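Local coordinates for switch-activating protein 1 (PDB 5JDK) that binds specific DNA sequences needed for mating-type switching and for blocking replication forks near the rRNA genes, at residues Leu34-Lys39 with Glu71-His76; Leu43-Lys48 with Asp113-Glu118; Glu58-Ile63 with Asp117-Arg122. One frame throughout, in Å; residues are numbered along the deposited sequence.

Interaction 1: residues Leu34-Lys39 with Glu71-His76; sequences LEEKIK and EGLAIH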
loop_
_atom_site.group_PDB
_atom_site.type_symbol
_atom_site.label_atom_id
_atom_site.label_comp_id
_atom_site.label_asym_id
_atom_site.label_seq_id
_atom_site.Cartn_x
_atom_site.Cartn_y
_atom_site.Cartn_z
ATOM N N LEU A 34 -7.431 -4.414 11.005
ATOM C CA LEU A 34 -7.689 -3.215 10.222
ATOM C C LEU A 34 -6.792 -2.079 10.689
ATOM O O LEU A 34 -6.241 -1.328 9.875
ATOM C CB LEU A 34 -9.171 -2.834 10.318
ATOM C CG LEU A 34 -9.606 -1.567 9.579
ATOM C CD1 LEU A 34 -9.162 -1.584 8.122
ATOM C CD2 LEU A 34 -11.124 -1.383 9.665
ATOM N N GLU A 35 -6.620 -1.954 12.005
ATOM C CA GLU A 35 -5.757 -0.910 12.539
ATOM C C GLU A 35 -4.328 -1.084 12.046
ATOM O O GLU A 35 -3.670 -0.105 11.686
ATOM C CB GLU A 35 -5.804 -0.905 14.070
ATOM C CG GLU A 35 -5.013 0.233 14.710
ATOM C CD GLU A 35 -4.731 0.006 16.185
ATOM O OE1 GLU A 35 -5.039 -1.093 16.694
ATOM O OE2 GLU A 35 -4.196 0.929 16.837
ATOM N N GLU A 36 -3.833 -2.320 11.999
ATOM C CA GLU A 36 -2.479 -2.563 11.508
ATOM C C GLU A 36 -2.368 -2.282 10.015
ATOM O O GLU A 36 -1.343 -1.766 9.554
ATOM C CB GLU A 36 -2.065 -4.003 11.793
ATOM C CG GLU A 36 -1.732 -4.296 13.249
ATOM C CD GLU A 36 -1.443 -5.765 13.489
ATOM O OE1 GLU A 36 -2.242 -6.614 13.036
ATOM O OE2 GLU A 36 -0.405 -6.070 14.116
ATOM N N LYS A 37 -3.400 -2.623 9.242
ATOM C CA LYS A 37 -3.378 -2.334 7.812
ATOM C C LYS A 37 -3.292 -0.843 7.567
ATOM O O LYS A 37 -2.557 -0.388 6.683
ATOM C CB LYS A 37 -4.647 -2.860 7.145
ATOM C CG LYS A 37 -4.737 -4.359 7.060
ATOM C CD LYS A 37 -6.087 -4.771 6.493
ATOM C CE LYS A 37 -6.217 -6.265 6.367
ATOM N NZ LYS A 37 -7.567 -6.626 5.895
ATOM N N ILE A 38 -4.053 -0.066 8.337
ATOM C CA ILE A 38 -3.999 1.382 8.220
ATOM C C ILE A 38 -2.628 1.917 8.629
ATOM O O ILE A 38 -2.059 2.769 7.944
ATOM C CB ILE A 38 -5.154 2.024 9.008
ATOM C CG1 ILE A 38 -6.472 1.737 8.298
ATOM C CG2 ILE A 38 -4.945 3.532 9.180
ATOM C CD1 ILE A 38 -7.716 2.050 9.112
ATOM N N LYS A 39 -2.063 1.435 9.741
ATOM C CA LYS A 39 -0.717 1.879 10.105
ATOM C C LYS A 39 0.292 1.573 9.000
ATOM O O LYS A 39 1.149 2.415 8.663
ATOM C CB LYS A 39 -0.293 1.222 11.413
ATOM C CG LYS A 39 -1.065 1.727 12.623
ATOM C CD LYS A 39 -0.654 0.997 13.889
ATOM C CE LYS A 39 -1.355 1.569 15.109
ATOM N NZ LYS A 39 -1.034 0.803 16.342
ATOM N N GLU A 71 5.518 0.987 14.616
ATOM C CA GLU A 71 4.083 0.734 14.693
ATOM C C GLU A 71 3.763 -0.602 15.334
ATOM O O GLU A 71 2.586 -0.991 15.389
ATOM C CB GLU A 71 3.424 0.869 13.318
ATOM C CG GLU A 71 3.479 2.287 12.753
ATOM C CD GLU A 71 2.826 3.320 13.664
ATOM O OE1 GLU A 71 1.961 2.944 14.483
ATOM O OE2 GLU A 71 3.186 4.512 13.571
ATOM N N GLY A 72 4.761 -1.300 15.854
ATOM C CA GLY A 72 4.470 -2.526 16.558
ATOM C C GLY A 72 3.996 -3.651 15.675
ATOM O O GLY A 72 3.392 -4.607 16.176
ATOM N N LEU A 73 4.245 -3.578 14.374
ATOM C CA LEU A 73 3.950 -4.726 13.538
ATOM C C LEU A 73 4.903 -5.856 13.906
ATOM O O LEU A 73 5.980 -5.628 14.455
ATOM C CB LEU A 73 4.075 -4.361 12.060
ATOM C CG LEU A 73 3.170 -3.220 11.579
ATOM C CD1 LEU A 73 3.343 -3.007 10.077
ATOM C CD2 LEU A 73 1.711 -3.470 11.939
ATOM N N ALA A 74 4.479 -7.092 13.642
ATOM C CA ALA A 74 5.373 -8.229 13.797
ATOM C C ALA A 74 6.568 -8.086 12.857
ATOM O O ALA A 74 6.516 -7.380 11.850
ATOM C CB ALA A 74 4.626 -9.529 13.482
ATOM N N ILE A 75 7.655 -8.786 13.187
ATOM C CA ILE A 75 8.778 -8.877 12.267
ATOM C C ILE A 75 8.300 -9.606 11.025
ATOM O O ILE A 75 7.822 -10.746 11.107
ATOM C CB ILE A 75 9.962 -9.605 12.908
ATOM C CG1 ILE A 75 10.525 -8.773 14.057
ATOM C CG2 ILE A 75 11.046 -9.881 11.853
ATOM C CD1 ILE A 75 11.698 -9.385 14.792
ATOM N N HIS A 76 8.423 -8.956 9.874
ATOM C CA HIS A 76 8.096 -9.537 8.586
ATOM C C HIS A 76 9.365 -9.584 7.749
ATOM O O HIS A 76 10.147 -8.625 7.763
ATOM C CB HIS A 76 7.108 -8.638 7.814
ATOM C CG HIS A 76 5.676 -8.736 8.247
ATOM N ND1 HIS A 76 5.224 -8.277 9.464
ATOM C CD2 HIS A 76 4.576 -9.158 7.576
ATOM C CE1 HIS A 76 3.915 -8.458 9.544
ATOM N NE2 HIS A 76 3.495 -8.986 8.408
HETATM O O HOH W 1 1.941 -7.555 12.416
HETATM O O HOH W 2 0.535 -4.533 15.887
HETATM O O HOH W 3 0.182 -2.422 15.983
#

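Interaction 2: residues Leu43-Lys48 with Asp113-Glu118; sequences LVVRHK and DQLCDE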
loop_
_atom_site.group_PDB
_atom_site.type_symbol
_atom_site.label_atom_id
_atom_site.label_comp_id
_atom_site.label_asym_id
_atom_site.label_seq_id
_atom_site.Cartn_x
_atom_site.Cartn_y
_atom_site.Cartn_z
ATOM N N LEU A 43 2.368 4.309 6.448
ATOM C CA LEU A 43 3.814 4.340 6.219
ATOM C C LEU A 43 4.162 4.231 4.742
ATOM O O LEU A 43 5.039 4.947 4.247
ATOM C CB LEU A 43 4.484 3.199 6.970
ATOM C CG LEU A 43 4.532 3.304 8.481
ATOM C CD1 LEU A 43 5.052 2.003 9.053
ATOM C CD2 LEU A 43 5.399 4.473 8.910
ATOM N N VAL A 44 3.510 3.315 4.031
ATOM C CA VAL A 44 3.755 3.163 2.600
ATOM C C VAL A 44 3.533 4.490 1.881
ATOM O O VAL A 44 4.371 4.951 1.093
ATOM C CB VAL A 44 2.848 2.052 2.045
ATOM C CG1 VAL A 44 2.836 2.043 0.535
ATOM C CG2 VAL A 44 3.291 0.690 2.576
ATOM N N VAL A 45 2.389 5.120 2.134
ATOM C CA VAL A 45 2.059 6.369 1.456
ATOM C C VAL A 45 3.009 7.491 1.866
ATOM O O VAL A 45 3.444 8.277 1.023
ATOM C CB VAL A 45 0.584 6.722 1.700
ATOM C CG1 VAL A 45 0.268 8.120 1.247
ATOM C CG2 VAL A 45 -0.297 5.736 0.943
ATOM N N ARG A 46 3.325 7.605 3.160
ATOM C CA ARG A 46 4.237 8.657 3.606
ATOM C C ARG A 46 5.561 8.590 2.870
ATOM O O ARG A 46 6.165 9.627 2.571
ATOM C CB ARG A 46 4.480 8.541 5.114
ATOM C CG ARG A 46 5.508 9.524 5.662
ATOM C CD ARG A 46 5.002 10.948 5.552
ATOM N NE ARG A 46 5.973 11.987 5.910
ATOM C CZ ARG A 46 6.813 12.568 5.055
ATOM N NH1 ARG A 46 6.842 12.184 3.782
ATOM N NH2 ARG A 46 7.621 13.532 5.467
ATOM N N HIS A 47 6.034 7.379 2.585
ATOM C CA HIS A 47 7.323 7.157 1.947
ATOM C C HIS A 47 7.207 6.889 0.452
ATOM O O HIS A 47 8.171 6.419 -0.153
ATOM C CB HIS A 47 8.031 5.983 2.632
ATOM C CG HIS A 47 8.418 6.267 4.044
ATOM N ND1 HIS A 47 7.560 6.114 5.111
ATOM C CD2 HIS A 47 9.580 6.728 4.560
ATOM C CE1 HIS A 47 8.178 6.469 6.225
ATOM N NE2 HIS A 47 9.405 6.844 5.918
ATOM N N LYS A 48 6.077 7.227 -0.168
ATOM C CA LYS A 48 5.802 6.753 -1.522
ATOM C C LYS A 48 6.827 7.250 -2.528
ATOM O O LYS A 48 7.103 6.557 -3.516
ATOM C CB LYS A 48 4.389 7.158 -1.945
ATOM C CG LYS A 48 4.193 8.645 -2.191
ATOM C CD LYS A 48 2.743 8.985 -2.446
ATOM C CE LYS A 48 2.599 10.435 -2.834
ATOM N NZ LYS A 48 1.181 10.778 -3.102
ATOM N N ASP A 113 -9.204 3.062 2.251
ATOM C CA ASP A 113 -9.448 3.209 0.824
ATOM C C ASP A 113 -8.676 4.398 0.257
ATOM O O ASP A 113 -8.151 4.322 -0.863
ATOM C CB ASP A 113 -10.946 3.381 0.559
ATOM C CG ASP A 113 -11.749 2.086 0.680
ATOM O OD1 ASP A 113 -11.165 0.984 0.780
ATOM O OD2 ASP A 113 -12.993 2.196 0.641
ATOM N N GLN A 114 -8.635 5.523 0.988
ATOM C CA GLN A 114 -7.924 6.700 0.491
ATOM C C GLN A 114 -6.431 6.434 0.382
ATOM O O GLN A 114 -5.783 6.831 -0.604
ATOM C CB GLN A 114 -8.194 7.898 1.398
ATOM C CG GLN A 114 -7.594 9.203 0.893
ATOM C CD GLN A 114 -6.092 9.311 1.125
ATOM O OE1 GLN A 114 -5.338 9.655 0.213
ATOM N NE2 GLN A 114 -5.655 9.025 2.348
ATOM N N LEU A 115 -5.864 5.762 1.380
ATOM C CA LEU A 115 -4.456 5.391 1.315
ATOM C C LEU A 115 -4.186 4.475 0.130
ATOM O O LEU A 115 -3.187 4.643 -0.580
ATOM C CB LEU A 115 -4.044 4.726 2.626
ATOM C CG LEU A 115 -4.026 5.652 3.835
ATOM C CD1 LEU A 115 -3.990 4.845 5.119
ATOM C CD2 LEU A 115 -2.830 6.591 3.775
ATOM N N CYS A 116 -5.066 3.503 -0.091
ATOM C CA CYS A 116 -4.913 2.612 -1.224
ATOM C C CYS A 116 -5.008 3.367 -2.548
ATOM O O CYS A 116 -4.249 3.090 -3.481
ATOM C CB CYS A 116 -5.958 1.504 -1.156
ATOM S SG CYS A 116 -5.702 0.337 0.198
ATOM N N ASP A 117 -5.937 4.313 -2.662
ATOM C CA ASP A 117 -6.029 5.111 -3.880
ATOM C C ASP A 117 -4.716 5.842 -4.144
ATOM O O ASP A 117 -4.225 5.883 -5.284
ATOM C CB ASP A 117 -7.171 6.117 -3.729
ATOM C CG ASP A 117 -7.254 7.069 -4.894
ATOM O OD1 ASP A 117 -7.666 6.640 -5.987
ATOM O OD2 ASP A 117 -6.883 8.248 -4.722
ATOM N N GLU A 118 -4.123 6.416 -3.094
ATOM C CA GLU A 118 -2.887 7.168 -3.268
ATOM C C GLU A 118 -1.731 6.246 -3.653
ATOM O O GLU A 118 -0.896 6.590 -4.504
ATOM C CB GLU A 118 -2.606 7.953 -1.986
ATOM C CG GLU A 118 -1.466 8.917 -2.112
ATOM C CD GLU A 118 -1.376 9.944 -0.996
ATOM O OE1 GLU A 118 -2.328 10.076 -0.219
ATOM O OE2 GLU A 118 -0.340 10.624 -0.934
HETATM O O HOH W 4 0.168 9.052 -5.157
#

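Interaction 3: residues Glu58-Ile63 with Asp117-Arg122; sequences EFYAKI and DEWKAR. With GOL (glycerol), chain B.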
loop_
_atom_site.group_PDB
_atom_site.type_symbol
_atom_site.label_atom_id
_atom_site.label_comp_id
_atom_site.label_asym_id
_atom_site.label_seq_id
_atom_site.Cartn_x
_atom_site.Cartn_y
_atom_site.Cartn_z
ATOM N N GLU A 58 14.705 -2.571 -1.603
ATOM C CA GLU A 58 15.088 -1.589 -0.591
ATOM C C GLU A 58 13.858 -0.950 0.038
ATOM O O GLU A 58 13.836 -0.654 1.246
ATOM C CB GLU A 58 15.938 -0.485 -1.229
ATOM C CG GLU A 58 17.301 -0.878 -1.744
ATOM C CD GLU A 58 17.840 0.134 -2.739
ATOM O OE1 GLU A 58 18.342 -0.280 -3.809
ATOM O OE2 GLU A 58 17.750 1.349 -2.447
ATOM N N PHE A 59 12.830 -0.704 -0.776
ATOM C CA PHE A 59 11.633 -0.026 -0.304
ATOM C C PHE A 59 10.841 -0.910 0.650
ATOM O O PHE A 59 10.528 -0.496 1.776
ATOM C CB PHE A 59 10.765 0.411 -1.486
ATOM C CG PHE A 59 9.512 1.119 -1.069
ATOM C CD1 PHE A 59 9.543 2.438 -0.650
ATOM C CD2 PHE A 59 8.302 0.457 -1.056
ATOM C CE1 PHE A 59 8.395 3.071 -0.241
ATOM C CE2 PHE A 59 7.153 1.088 -0.659
ATOM C CZ PHE A 59 7.198 2.404 -0.249
ATOM N N TYR A 60 10.492 -2.130 0.220
ATOM C CA TYR A 60 9.685 -2.976 1.094
ATOM C C TYR A 60 10.456 -3.394 2.336
ATOM O O TYR A 60 9.848 -3.596 3.401
ATOM C CB TYR A 60 9.060 -4.166 0.329
ATOM C CG TYR A 60 8.098 -3.642 -0.730
ATOM C CD1 TYR A 60 6.893 -3.056 -0.367
ATOM C CD2 TYR A 60 8.439 -3.644 -2.072
ATOM C CE1 TYR A 60 6.049 -2.501 -1.310
ATOM C CE2 TYR A 60 7.596 -3.101 -3.030
ATOM C CZ TYR A 60 6.408 -2.516 -2.639
ATOM O OH TYR A 60 5.573 -1.924 -3.552
ATOM N N ALA A 61 11.780 -3.520 2.233
ATOM C CA ALA A 61 12.567 -3.800 3.429
ATOM C C ALA A 61 12.456 -2.659 4.428
ATOM O O ALA A 61 12.311 -2.886 5.643
ATOM C CB ALA A 61 14.034 -4.031 3.070
ATOM N N LYS A 62 12.558 -1.411 3.943
ATOM C CA LYS A 62 12.441 -0.255 4.819
ATOM C C LYS A 62 11.064 -0.178 5.460
ATOM O O LYS A 62 10.946 0.099 6.663
ATOM C CB LYS A 62 12.756 1.021 4.039
ATOM C CG LYS A 62 12.477 2.277 4.846
ATOM C CD LYS A 62 12.987 3.542 4.204
ATOM C CE LYS A 62 12.771 4.735 5.115
ATOM N NZ LYS A 62 13.241 6.008 4.545
ATOM N N ILE A 63 10.010 -0.402 4.675
ATOM C CA ILE A 63 8.663 -0.367 5.233
ATOM C C ILE A 63 8.510 -1.420 6.319
ATOM O O ILE A 63 7.939 -1.152 7.379
ATOM C CB ILE A 63 7.613 -0.540 4.117
ATOM C CG1 ILE A 63 7.659 0.605 3.095
ATOM C CG2 ILE A 63 6.211 -0.711 4.709
ATOM C CD1 ILE A 63 7.362 1.964 3.647
ATOM N N ASP A 117 -5.937 4.313 -2.662
ATOM C CA ASP A 117 -6.029 5.111 -3.880
ATOM C C ASP A 117 -4.716 5.842 -4.144
ATOM O O ASP A 117 -4.225 5.883 -5.284
ATOM C CB ASP A 117 -7.171 6.117 -3.729
ATOM C CG ASP A 117 -7.254 7.069 -4.894
ATOM O OD1 ASP A 117 -7.666 6.640 -5.987
ATOM O OD2 ASP A 117 -6.883 8.248 -4.722
ATOM N N GLU A 118 -4.123 6.416 -3.094
ATOM C CA GLU A 118 -2.887 7.168 -3.268
ATOM C C GLU A 118 -1.731 6.246 -3.653
ATOM O O GLU A 118 -0.896 6.590 -4.504
ATOM C CB GLU A 118 -2.606 7.953 -1.986
ATOM C CG GLU A 118 -1.466 8.917 -2.112
ATOM C CD GLU A 118 -1.376 9.944 -0.996
ATOM O OE1 GLU A 118 -2.328 10.076 -0.219
ATOM O OE2 GLU A 118 -0.340 10.624 -0.934
ATOM N N TRP A 119 -1.675 5.056 -3.061
ATOM C CA TRP A 119 -0.625 4.105 -3.417
ATOM C C TRP A 119 -0.804 3.580 -4.837
ATOM O O TRP A 119 0.171 3.495 -5.604
ATOM C CB TRP A 119 -0.593 2.958 -2.405
ATOM C CG TRP A 119 0.558 2.026 -2.608
ATOM C CD1 TRP A 119 0.503 0.674 -2.749
ATOM C CD2 TRP A 119 1.953 2.382 -2.691
ATOM N NE1 TRP A 119 1.770 0.162 -2.903
ATOM C CE2 TRP A 119 2.673 1.191 -2.875
ATOM C CE3 TRP A 119 2.660 3.585 -2.613
ATOM C CZ2 TRP A 119 4.065 1.168 -3.001
ATOM C CZ3 TRP A 119 4.040 3.559 -2.735
ATOM C CH2 TRP A 119 4.725 2.359 -2.919
ATOM N N LYS A 120 -2.041 3.245 -5.209
ATOM C CA LYS A 120 -2.343 2.849 -6.577
ATOM C C LYS A 120 -1.857 3.899 -7.570
ATOM O O LYS A 120 -1.284 3.565 -8.623
ATOM C CB LYS A 120 -3.857 2.650 -6.678
ATOM C CG LYS A 120 -4.384 2.392 -8.068
ATOM C CD LYS A 120 -5.863 2.050 -8.015
ATOM C CE LYS A 120 -6.467 1.910 -9.387
ATOM N NZ LYS A 120 -7.835 1.321 -9.323
ATOM N N ALA A 121 -2.106 5.172 -7.260
ATOM C CA ALA A 121 -1.676 6.253 -8.141
ATOM C C ALA A 121 -0.158 6.315 -8.258
ATOM O O ALA A 121 0.375 6.567 -9.344
ATOM C CB ALA A 121 -2.249 7.583 -7.655
ATOM N N ARG A 122 0.566 6.078 -7.158
ATOM C CA ARG A 122 2.028 6.079 -7.238
ATOM C C ARG A 122 2.542 4.924 -8.096
ATOM O O ARG A 122 3.437 5.111 -8.940
ATOM C CB ARG A 122 2.643 6.023 -5.835
ATOM C CG ARG A 122 4.163 5.903 -5.815
ATOM C CD ARG A 122 4.815 7.099 -6.464
ATOM N NE ARG A 122 6.263 7.035 -6.290
ATOM C CZ ARG A 122 7.146 7.652 -7.058
ATOM N NH1 ARG A 122 6.755 8.393 -8.081
ATOM N NH2 ARG A 122 8.437 7.519 -6.799
HETATM C C1 GOL B . 1.029 -3.747 -4.147
HETATM O O1 GOL B . 0.360 -4.451 -5.173
HETATM C C2 GOL B . 2.485 -3.445 -4.484
HETATM O O2 GOL B . 2.907 -2.479 -3.545
HETATM C C3 GOL B . 3.330 -4.716 -4.417
HETATM O O3 GOL B . 4.670 -4.499 -4.801
#

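Interaction 1: residues Leu34-Lys39 with Glu71-His76
Glu-36 OE2 and Ala-74 N are bridged by a water that accepts from the amide at 2.9 Å and donates to the carboxylate at 3.3 Å. This ties helix 34-46 to the loop between helices 56-71 and 78-98, probably the turn of this domain's helix-turn-helix-like fold. A second water between Glu-36 OE2 and Gly-72 O is doubtful, being too close to a neighbouring water for both to be fully present. The other oxygen, OE1, bonds to Ser-33 N just ahead of the helix. Gly-72, with a positive phi of 70°, turns the chain out of helix 56-71. One turn after Glu-36 on helix 34-46, Lys-39 reaches past Glu-71. Its extended chain, CG anti to the carbonyl carbon (chi1 -69°), runs obliquely across Glu-71 and brings CD, at 3.3 Å, rather than NZ nearest OE1; NZ, 4.1 Å from Glu-71 OE1, is too far for a salt bridge. NZ makes instead a salt bridge to Glu-35 OE2 at 3.2 Å, weak as a hydrogen bond. With an alanine at Lys-39, Glu-35 would probably lose its charge partner and Glu-71 the methylenes packed against its OE1. Next to the water bridge, Leu-73 and Glu-36 run antiparallel, side by side, and Leu-73 CD2 rests 3.8 Å from Glu-36 CG.

Interaction 2: residues Leu43-Lys48 with Asp113-Glu118
Val-45 stands roughly perpendicular to the Glu-118 side chain, and one methyl lands squarely on the flat acid group: Val-45 CG1 stands over one face of the carboxylate, almost straight above Glu-118 CD at 3.3 Å. That is a snug fit. With CG1 anti to the backbone N (chi1 169°), the valine's second methyl, CG2, is turned to Leu-115, lying 3.4 Å from Leu-115 O and 3.9 Å from Leu-115 CD2. Lys-48 also meets Glu-118 nearly at right angles, but at the rim of the group. Its NZ bonds to Glu-118 OE2 at 2.7 Å, on the anti side and 18° out of the carboxylate plane. To get there CG sits in the crowded position between the backbone N and the carbonyl carbon, with an extended chain beyond. A water accepts from Lys-48 NZ at 2.9 Å and donates to Glu-118 O, so the ammonium is linked to both ends of the glutamate. The contact is a helix-helix interface, apolar beside a salt bridge, docking the C-terminal end of helix 34-46 and the turn that follows it onto helix 107-131 of the all-helical N-terminal DNA-binding domain of Sap1, whose family belongs to the helix-turn-helix clan.

Interaction 3: residues Glu58-Ile63 with Asp117-Arg122
An aromatic cluster in the buried core, with a bound glycerol at its side, joins helix 56-71 to helix 107-131 through Phe-59, Tyr-60 and Trp-119. Phe-59 and Trp-119 reach toward each other from the two helices, each with CG anti to its own backbone N. Their planes are nearly parallel, 12° apart, but displaced along those planes until little of one ring lies over the other, with 5.5 Å between the Phe-59 centroid and that of the indole's six-membered ring. The touch is therefore made near the rims, Phe-59 CE2 to Trp-119 CH2 at 3.6 Å. Tyr-60 brings its hydroxyl to the edge of the indole, where OH is 3.5 Å from Trp-119 CZ2 and close to the ring plane. Within helix 56-71, Phe-59 CD2 sits 3.7 Å above the centre of the Tyr-60 ring. Glycerol O2 bridges the two polar groups: Trp-119 NE1 donates to it at 2.9 Å with an N-H...O angle of 162°, and Tyr-60 OH shares a 2.7 Å hydrogen bond with it. Arg-82 NE on helix 78-98 also bonds to the glycerol, which probably came from the crystallisation liquor. Aromatic side chains thus form part of the buried core between the helices of this helix-turn-helix-like domain.

From the N terminus, helix 34-46 supplies the first segments of two contacts. Interaction 1 closes its loop early, from the start of that helix to the turn after helix 56-71. Interaction 2 leaves from the end of the same helix and returns only on helix 107-131, so its loop crosses the first. Interaction 3 starts on helix 56-71, also crosses interaction 1, and ends on the same part of helix 107-131 as interaction 2, sharing Asp-117 and Glu-118. Interactions 2 and 3, about 7 Å apart between centres, touch directly: Val-44 packs on Trp-119, and Arg-122 probably bonds to Lys-48 O. Together they tie helices 34-46, 56-71 and 107-131 into one unit.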